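Local coordinates for DUF6844 domain-containing protein (Francisella tularensis subsp. tularensis, PDB 4QVR) that is of unknown function but probably carries a signal sequence for export, and folds into a mixed helical and antiparallel-sheet structure, at residues 364-376 against 412-424. Residues are numbered along the deposited sequence; the frame is centred on the assembly and turned at random. Where two conformers were deposited one is given.
Sequences LVTLIAGQMSTQE and YYKTKANLDIVGL
Tyr412, Tyr413 and Lys416 close over the C-terminal end of helix 349-370. Tyr412 OH donates to Ala369 O (2.9 Å), which lies at the edge of the ring; the donor sits 21° from the carbonyl plane. With CG anti to the backbone N (chi1 170°), this ring is aimed at the helix end, and the selenium of Met372 (selenomethionine) stands obliquely to it, 5.1 Å from its centroid, as a Met-aromatic contact. Lys416, extended past Ala369 CB, gives its NZ three partners: Glu376 OE1 in a salt bridge (2.9 Å) on the syn lone pair, Tyr412 OH, and a water that donates to Ile368 O. Next to it, Tyr413 takes Thr366 CG2 over the centre of one face, a CH-pi contact, and Ala369 CB at its edge; a second water donates to its OH and to Thr366 O, and Gln150 also bonds this hydroxyl. Both water-bound carbonyls also accept backbone N-H groups. From the loop 416-423, Ile421 CD1 meets Ile368 CD1 tip to tip, tightly, at 3.5 Å; beyond it Leu424 CD2 passes Leu364 CD1. Trp448 of strand 440-448 touches all four, and Leu364 also reaches Ile330 and Ala332 of strand 328-337 and Ile318 of strand 318-322: a helix packed on an antiparallel sheet, its last carbonyls bonded, directly or through water, by the end of helix 402-415 and Lys416 just after it.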
ATOM      1  N   LEU A 364       7.380   4.647   5.328  1.00 46.30           N
ATOM      2  CA  LEU A 364       6.923   6.027   5.355  1.00 49.20           C
ATOM      3  C   LEU A 364       7.308   6.764   4.071  1.00 50.28           C
ATOM      4  O   LEU A 364       6.513   7.525   3.539  1.00 53.71           O
ATOM      5  CB  LEU A 364       7.450   6.770   6.588  1.00 52.60           C
ATOM      6  CG  LEU A 364       6.860   6.293   7.928  1.00 53.48           C
ATOM      7  CD1 LEU A 364       7.586   6.973   9.076  1.00 58.00           C
ATOM      8  CD2 LEU A 364       5.352   6.542   8.007  1.00 48.77           C
ATOM      9  N   VAL A 365       8.508   6.526   3.564  1.00 50.56           N
ATOM     10  CA  VAL A 365       8.937   7.164   2.317  1.00 51.85           C
ATOM     11  C   VAL A 365       7.985   6.814   1.174  1.00 50.58           C
ATOM     12  O   VAL A 365       7.556   7.679   0.430  1.00 51.51           O
ATOM     13  CB  VAL A 365      10.380   6.766   1.956  1.00 57.43           C
ATOM     14  CG1 VAL A 365      10.729   7.193   0.523  1.00 59.44           C
ATOM     15  CG2 VAL A 365      11.370   7.365   2.967  1.00 59.42           C
ATOM     16  N   THR A 366       7.626   5.545   1.066  1.00 46.47           N
ATOM     17  CA  THR A 366       6.696   5.096   0.058  1.00 48.10           C
ATOM     18  C   THR A 366       5.282   5.731   0.211  1.00 47.30           C
ATOM     19  O   THR A 366       4.575   6.031  -0.772  1.00 45.51           O
ATOM     20  CB  THR A 366       6.589   3.563   0.175  1.00 47.75           C
ATOM     21  OG1 THR A 366       7.894   3.008  -0.021  1.00 48.50           O
ATOM     22  CG2 THR A 366       5.652   3.011  -0.848  1.00 46.35           C
ATOM     23  N   LEU A 367       4.867   5.897   1.451  1.00 45.75           N
ATOM     24  CA  LEU A 367       3.582   6.506   1.758  1.00 44.92           C
ATOM     25  C   LEU A 367       3.544   7.941   1.254  1.00 48.08           C
ATOM     26  O   LEU A 367       2.624   8.373   0.595  1.00 46.86           O
ATOM     27  CB  LEU A 367       3.386   6.538   3.276  1.00 43.51           C
ATOM     28  CG  LEU A 367       2.157   7.294   3.773  1.00 42.30           C
ATOM     29  CD1 LEU A 367       0.912   6.609   3.214  1.00 41.21           C
ATOM     30  CD2 LEU A 367       2.162   7.335   5.296  1.00 42.22           C
ATOM     31  N   ILE A 368       4.573   8.670   1.597  1.00 50.43           N
ATOM     32  CA  ILE A 368       4.671  10.075   1.237  1.00 55.43           C
ATOM     33  C   ILE A 368       4.758  10.257  -0.275  1.00 55.68           C
ATOM     34  O   ILE A 368       4.084  11.122  -0.830  1.00 57.13           O
ATOM     35  CB  ILE A 368       5.835  10.706   2.001  1.00 58.30           C
ATOM     36  CG1 ILE A 368       5.487  10.691   3.493  1.00 56.41           C
ATOM     37  CG2 ILE A 368       6.092  12.135   1.534  1.00 64.71           C
ATOM     38  CD1 ILE A 368       6.644  10.997   4.403  1.00 62.00           C
ATOM     39  N   ALA A 369       5.525   9.396  -0.942  1.00 52.28           N
ATOM     40  CA  ALA A 369       5.638   9.441  -2.394  1.00 51.73           C
ATOM     41  C   ALA A 369       4.283   9.226  -3.044  1.00 53.06           C
ATOM     42  O   ALA A 369       3.972   9.844  -4.073  1.00 55.93           O
ATOM     43  CB  ALA A 369       6.608   8.382  -2.889  1.00 51.25           C
ATOM     44  N   GLY A 370       3.470   8.353  -2.445  1.00 50.68           N
ATOM     45  CA  GLY A 370       2.133   8.033  -2.993  1.00 49.58           C
ATOM     46  C   GLY A 370       1.139   9.182  -2.959  1.00 49.66           C
ATOM     47  O   GLY A 370       0.129   9.158  -3.644  1.00 49.04           O
ATOM     48  N   GLN A 371       1.434  10.181  -2.144  1.00 55.40           N
ATOM     49  CA  GLN A 371       0.603  11.364  -1.991  1.00 58.10           C
ATOM     50  C   GLN A 371       1.182  12.406  -2.902  1.00 59.71           C
ATOM     51  O   GLN A 371       1.666  13.433  -2.456  1.00 64.22           O
ATOM     52  CB  GLN A 371       0.645  11.805  -0.525  1.00 59.02           C
ATOM     53  CG  GLN A 371       0.222  10.666   0.406  1.00 62.17           C
ATOM     54  CD  GLN A 371       0.234  11.042   1.872  1.00 67.83           C
ATOM     55  OE1 GLN A 371       0.717  12.097   2.252  1.00 64.33           O
ATOM     56  NE2 GLN A 371      -0.302  10.162   2.706  1.00 73.49           N
HETATM   57  N   MSE A 372       1.139  12.115  -4.193  1.00 60.98           N
HETATM   58  CA  MSE A 372       1.728  12.982  -5.219  1.00 67.50           C
HETATM   59  C   MSE A 372       0.899  14.159  -5.639  1.00 68.91           C
HETATM   60  O   MSE A 372      -0.326  14.171  -5.481  1.00 64.16           O
HETATM   61  CB  MSE A 372       1.929  12.147  -6.475  1.00 67.00           C
HETATM   62  CG  MSE A 372       0.602  11.757  -7.119  1.00 65.90           C
HETATM   63 SE   MSE A 372       0.991  10.348  -8.429  1.00 69.76          SE
HETATM   64  CE  MSE A 372       1.050   8.800  -7.213  1.00 65.33           C
ATOM     65  N   SER A 373       1.568  15.141  -6.235  1.00 69.11           N
ATOM     66  CA  SER A 373       0.884  16.337  -6.705  1.00 75.87           C
ATOM     67  C   SER A 373      -0.040  15.980  -7.855  1.00 79.71           C
ATOM     68  O   SER A 373       0.058  14.890  -8.433  1.00 83.29           O
ATOM     69  CB  SER A 373       1.886  17.390  -7.181  1.00 78.18           C
ATOM     70  OG  SER A 373       2.640  16.897  -8.273  1.00 78.72           O
ATOM     71  N   THR A 374      -0.932  16.908  -8.184  1.00 83.20           N
ATOM     72  CA  THR A 374      -1.869  16.730  -9.286  1.00 81.80           C
ATOM     73  C   THR A 374      -1.127  16.650 -10.624  1.00 80.58           C
ATOM     74  O   THR A 374      -1.539  15.918 -11.533  1.00 79.62           O
ATOM     75  CB  THR A 374      -2.866  17.885  -9.320  1.00 84.59           C
ATOM     76  OG1 THR A 374      -2.142  19.110  -9.216  1.00 88.77           O
ATOM     77  CG2 THR A 374      -3.822  17.782  -8.144  1.00 82.94           C
ATOM     78  N   GLN A 375      -0.026  17.384 -10.737  0.70 79.42           N
ATOM     79  CA  GLN A 375       0.746  17.379 -11.963  0.70 79.88           C
ATOM     80  C   GLN A 375       1.487  16.041 -12.096  0.70 76.94           C
ATOM     81  O   GLN A 375       1.583  15.491 -13.188  0.70 78.89           O
ATOM     82  CB  GLN A 375       1.726  18.562 -12.000  0.70 84.56           C
ATOM     83  CG  GLN A 375       2.041  19.046 -13.414  0.70 88.97           C
ATOM     84  CD  GLN A 375       2.687  17.985 -14.286  0.70 88.88           C
ATOM     85  OE1 GLN A 375       3.734  17.432 -13.936  0.70 89.53           O
ATOM     86  NE2 GLN A 375       2.080  17.710 -15.440  0.70 86.25           N
ATOM     87  N   GLU A 376       2.006  15.513 -10.990  1.00 75.80           N
ATOM     88  CA  GLU A 376       2.710  14.212 -11.024  1.00 72.61           C
ATOM     89  C   GLU A 376       1.764  13.080 -11.402  1.00 67.47           C
ATOM     90  O   GLU A 376       2.168  12.124 -12.051  1.00 66.93           O
ATOM     91  CB  GLU A 376       3.423  13.910  -9.700  1.00 73.55           C
ATOM     92  CG  GLU A 376       4.701  14.723  -9.504  1.00 79.49           C
ATOM     93  CD  GLU A 376       5.463  14.381  -8.227  1.00 81.86           C
ATOM     94  OE1 GLU A 376       4.824  14.078  -7.194  1.00 76.47           O
ATOM     95  OE2 GLU A 376       6.715  14.442  -8.254  1.00 83.43           O
ATOM     96  N   TYR A 412       7.989   4.726 -10.560  1.00 76.59           N
ATOM     97  CA  TYR A 412       7.859   6.006  -9.867  1.00 71.73           C
ATOM     98  C   TYR A 412       8.353   5.953  -8.437  1.00 70.75           C
ATOM     99  O   TYR A 412       8.974   6.901  -7.981  1.00 74.00           O
ATOM    100  CB  TYR A 412       6.409   6.476  -9.892  1.00 70.56           C
ATOM    101  CG  TYR A 412       6.096   7.659  -9.001  1.00 68.82           C
ATOM    102  CD1 TYR A 412       6.366   8.968  -9.414  1.00 72.29           C
ATOM    103  CD2 TYR A 412       5.498   7.471  -7.752  1.00 64.64           C
ATOM    104  CE1 TYR A 412       6.068  10.054  -8.597  1.00 72.02           C
ATOM    105  CE2 TYR A 412       5.191   8.542  -6.931  1.00 63.14           C
ATOM    106  CZ  TYR A 412       5.470   9.831  -7.352  1.00 70.62           C
ATOM    107  OH  TYR A 412       5.169  10.901  -6.524  1.00 72.14           O
ATOM    108  N   TYR A 413       8.087   4.870  -7.718  1.00 64.60           N
ATOM    109  CA  TYR A 413       8.563   4.803  -6.349  1.00 67.74           C
ATOM    110  C   TYR A 413      10.084   4.669  -6.305  1.00 76.95           C
ATOM    111  O   TYR A 413      10.738   5.331  -5.503  1.00 80.06           O
ATOM    112  CB  TYR A 413       7.896   3.685  -5.533  1.00 66.98           C
ATOM    113  CG  TYR A 413       6.429   3.910  -5.213  1.00 62.03           C
ATOM    114  CD1 TYR A 413       6.007   5.061  -4.559  1.00 60.23           C
ATOM    115  CD2 TYR A 413       5.474   2.932  -5.495  1.00 58.35           C
ATOM    116  CE1 TYR A 413       4.661   5.259  -4.257  1.00 57.25           C
ATOM    117  CE2 TYR A 413       4.134   3.112  -5.181  1.00 52.48           C
ATOM    118  CZ  TYR A 413       3.731   4.279  -4.564  1.00 52.78           C
ATOM    119  OH  TYR A 413       2.400   4.470  -4.262  1.00 49.62           O
ATOM    120  N   LYS A 414      10.653   3.839  -7.177  1.00 84.51           N
ATOM    121  CA  LYS A 414      12.109   3.655  -7.195  1.00 88.74           C
ATOM    122  C   LYS A 414      12.844   4.937  -7.558  1.00 89.63           C
ATOM    123  O   LYS A 414      13.882   5.205  -6.992  1.00 90.10           O
ATOM    124  CB  LYS A 414      12.531   2.505  -8.126  1.00 94.60           C
ATOM    125  CG  LYS A 414      12.095   1.122  -7.627  1.00 95.98           C
ATOM    126  CD  LYS A 414      12.488  -0.019  -8.564  1.00 99.27           C
ATOM    127  CE  LYS A 414      13.995  -0.214  -8.640  1.00106.26           C
ATOM    128  NZ  LYS A 414      14.380  -1.312  -9.568  1.00108.72           N
ATOM    129  N   THR A 415      12.292   5.743  -8.465  1.00 91.49           N
ATOM    130  CA  THR A 415      12.955   6.992  -8.882  1.00 94.04           C
ATOM    131  C   THR A 415      12.657   8.237  -8.037  1.00 94.28           C
ATOM    132  O   THR A 415      13.493   9.122  -7.976  1.00102.62           O
ATOM    133  CB  THR A 415      12.672   7.360 -10.367  1.00 97.16           C
ATOM    134  OG1 THR A 415      11.286   7.656 -10.555  1.00 92.71           O
ATOM    135  CG2 THR A 415      13.093   6.234 -11.304  1.00 99.83           C
ATOM    136  N   LYS A 416      11.504   8.328  -7.378  1.00 95.19           N
ATOM    137  CA  LYS A 416      11.213   9.549  -6.614  1.00 97.03           C
ATOM    138  C   LYS A 416      12.268   9.819  -5.552  1.00101.51           C
ATOM    139  O   LYS A 416      12.728   8.908  -4.861  1.00102.45           O
ATOM    140  CB  LYS A 416       9.808   9.575  -5.997  1.00 96.70           C
ATOM    141  CG  LYS A 416       9.524  10.934  -5.368  1.00101.04           C
ATOM    142  CD  LYS A 416       8.055  11.300  -5.279  1.00100.86           C
ATOM    143  CE  LYS A 416       7.894  12.793  -4.972  1.00104.88           C
ATOM    144  NZ  LYS A 416       6.474  13.258  -4.968  1.00104.18           N
ATOM    145  N   ALA A 417      12.624  11.095  -5.437  1.00105.28           N
ATOM    146  CA  ALA A 417      13.654  11.560  -4.526  1.00112.43           C
ATOM    147  C   ALA A 417      13.270  11.497  -3.052  1.00117.29           C
ATOM    148  O   ALA A 417      12.099  11.572  -2.679  1.00116.79           O
ATOM    149  CB  ALA A 417      14.065  12.979  -4.897  1.00115.29           C
ATOM    150  N   ASN A 418      14.300  11.367  -2.226  1.00130.13           N
ATOM    151  CA  ASN A 418      14.165  11.306  -0.777  1.00134.05           C
ATOM    152  C   ASN A 418      13.708  12.626  -0.155  1.00135.50           C
ATOM    153  O   ASN A 418      13.541  13.631  -0.842  1.00130.84           O
ATOM    154  CB  ASN A 418      15.499  10.863  -0.149  1.00141.16           C
ATOM    155  CG  ASN A 418      16.705  11.607  -0.714  1.00151.20           C
ATOM    156  OD1 ASN A 418      16.575  12.501  -1.556  1.00153.74           O
ATOM    157  ND2 ASN A 418      17.895  11.221  -0.262  1.00159.94           N
ATOM    158  N   LEU A 419      13.492  12.597   1.156  1.00142.02           N
ATOM    159  CA  LEU A 419      13.077  13.772   1.916  1.00148.22           C
ATOM    160  C   LEU A 419      13.147  13.420   3.401  1.00143.03           C
ATOM    161  O   LEU A 419      12.136  13.073   4.008  1.00145.89           O
ATOM    162  CB  LEU A 419      11.663  14.220   1.504  1.00154.60           C
ATOM    163  CG  LEU A 419      10.455  13.263   1.600  1.00153.60           C
ATOM    164  CD1 LEU A 419       9.213  14.001   1.123  1.00153.18           C
ATOM    165  CD2 LEU A 419      10.621  11.969   0.812  1.00152.48           C
ATOM    166  N   ASP A 420      14.348  13.499   3.979  1.00137.93           N
ATOM    167  CA  ASP A 420      14.551  13.113   5.387  1.00133.79           C
ATOM    168  C   ASP A 420      13.296  13.326   6.244  1.00125.35           C
ATOM    169  O   ASP A 420      12.792  14.446   6.369  1.00125.43           O
ATOM    170  CB  ASP A 420      15.833  13.730   6.009  1.00138.71           C
ATOM    171  CG  ASP A 420      15.992  15.221   5.732  1.00144.43           C
ATOM    172  OD1 ASP A 420      15.064  15.850   5.181  1.00148.50           O
ATOM    173  OD2 ASP A 420      17.071  15.759   6.065  1.00143.60           O
ATOM    174  N   ILE A 421      12.796  12.223   6.804  1.00113.87           N
ATOM    175  CA  ILE A 421      11.599  12.233   7.637  1.00106.73           C
ATOM    176  C   ILE A 421      12.004  12.730   9.012  1.00101.82           C
ATOM    177  O   ILE A 421      12.937  12.199   9.608  1.00 99.17           O
ATOM    178  CB  ILE A 421      10.984  10.814   7.821  1.00105.55           C
ATOM    179  CG1 ILE A 421      10.859  10.030   6.498  1.00100.87           C
ATOM    180  CG2 ILE A 421       9.632  10.914   8.514  1.00105.14           C
ATOM    181  CD1 ILE A 421       9.924  10.635   5.475  1.00102.41           C
ATOM    182  N   VAL A 422      11.294  13.731   9.523  1.00100.98           N
ATOM    183  CA  VAL A 422      11.608  14.302  10.834  1.00103.03           C
ATOM    184  C   VAL A 422      10.656  13.809  11.912  1.00 99.40           C
ATOM    185  O   VAL A 422       9.489  13.524  11.649  1.00100.77           O
ATOM    186  CB  VAL A 422      11.552  15.853  10.805  1.00104.03           C
ATOM    187  CG1 VAL A 422      11.826  16.441  12.187  1.00107.53           C
ATOM    188  CG2 VAL A 422      12.544  16.402   9.791  1.00105.50           C
ATOM    189  N   GLY A 423      11.173  13.707  13.130  1.00100.21           N
ATOM    190  CA  GLY A 423      10.373  13.323  14.270  1.00 97.92           C
ATOM    191  C   GLY A 423       9.798  11.938  14.167  1.00 89.78           C
ATOM    192  O   GLY A 423       8.610  11.763  13.935  1.00 89.58           O
ATOM    193  N   LEU A 424      10.658  10.952  14.325  1.00 89.64           N
ATOM    194  CA  LEU A 424      10.238   9.571  14.299  1.00 87.63           C
ATOM    195  C   LEU A 424      10.499   8.972  15.646  1.00 86.81           C
ATOM    196  O   LEU A 424      11.655   8.806  16.023  1.00 90.71           O
ATOM    197  CB  LEU A 424      11.028   8.788  13.265  1.00 85.96           C
ATOM    198  CG  LEU A 424      10.746   9.103  11.816  1.00 84.57           C
ATOM    199  CD1 LEU A 424      11.627   8.209  10.957  1.00 84.37           C
ATOM    200  CD2 LEU A 424       9.270   8.877  11.513  1.00 85.14           C
TER
HETATM  201  O   HOH W   1       2.341   4.498  -1.231  1.00 45.94           O
HETATM  202  O   HOH W   2       5.154  13.209  -2.402  1.00 63.50           O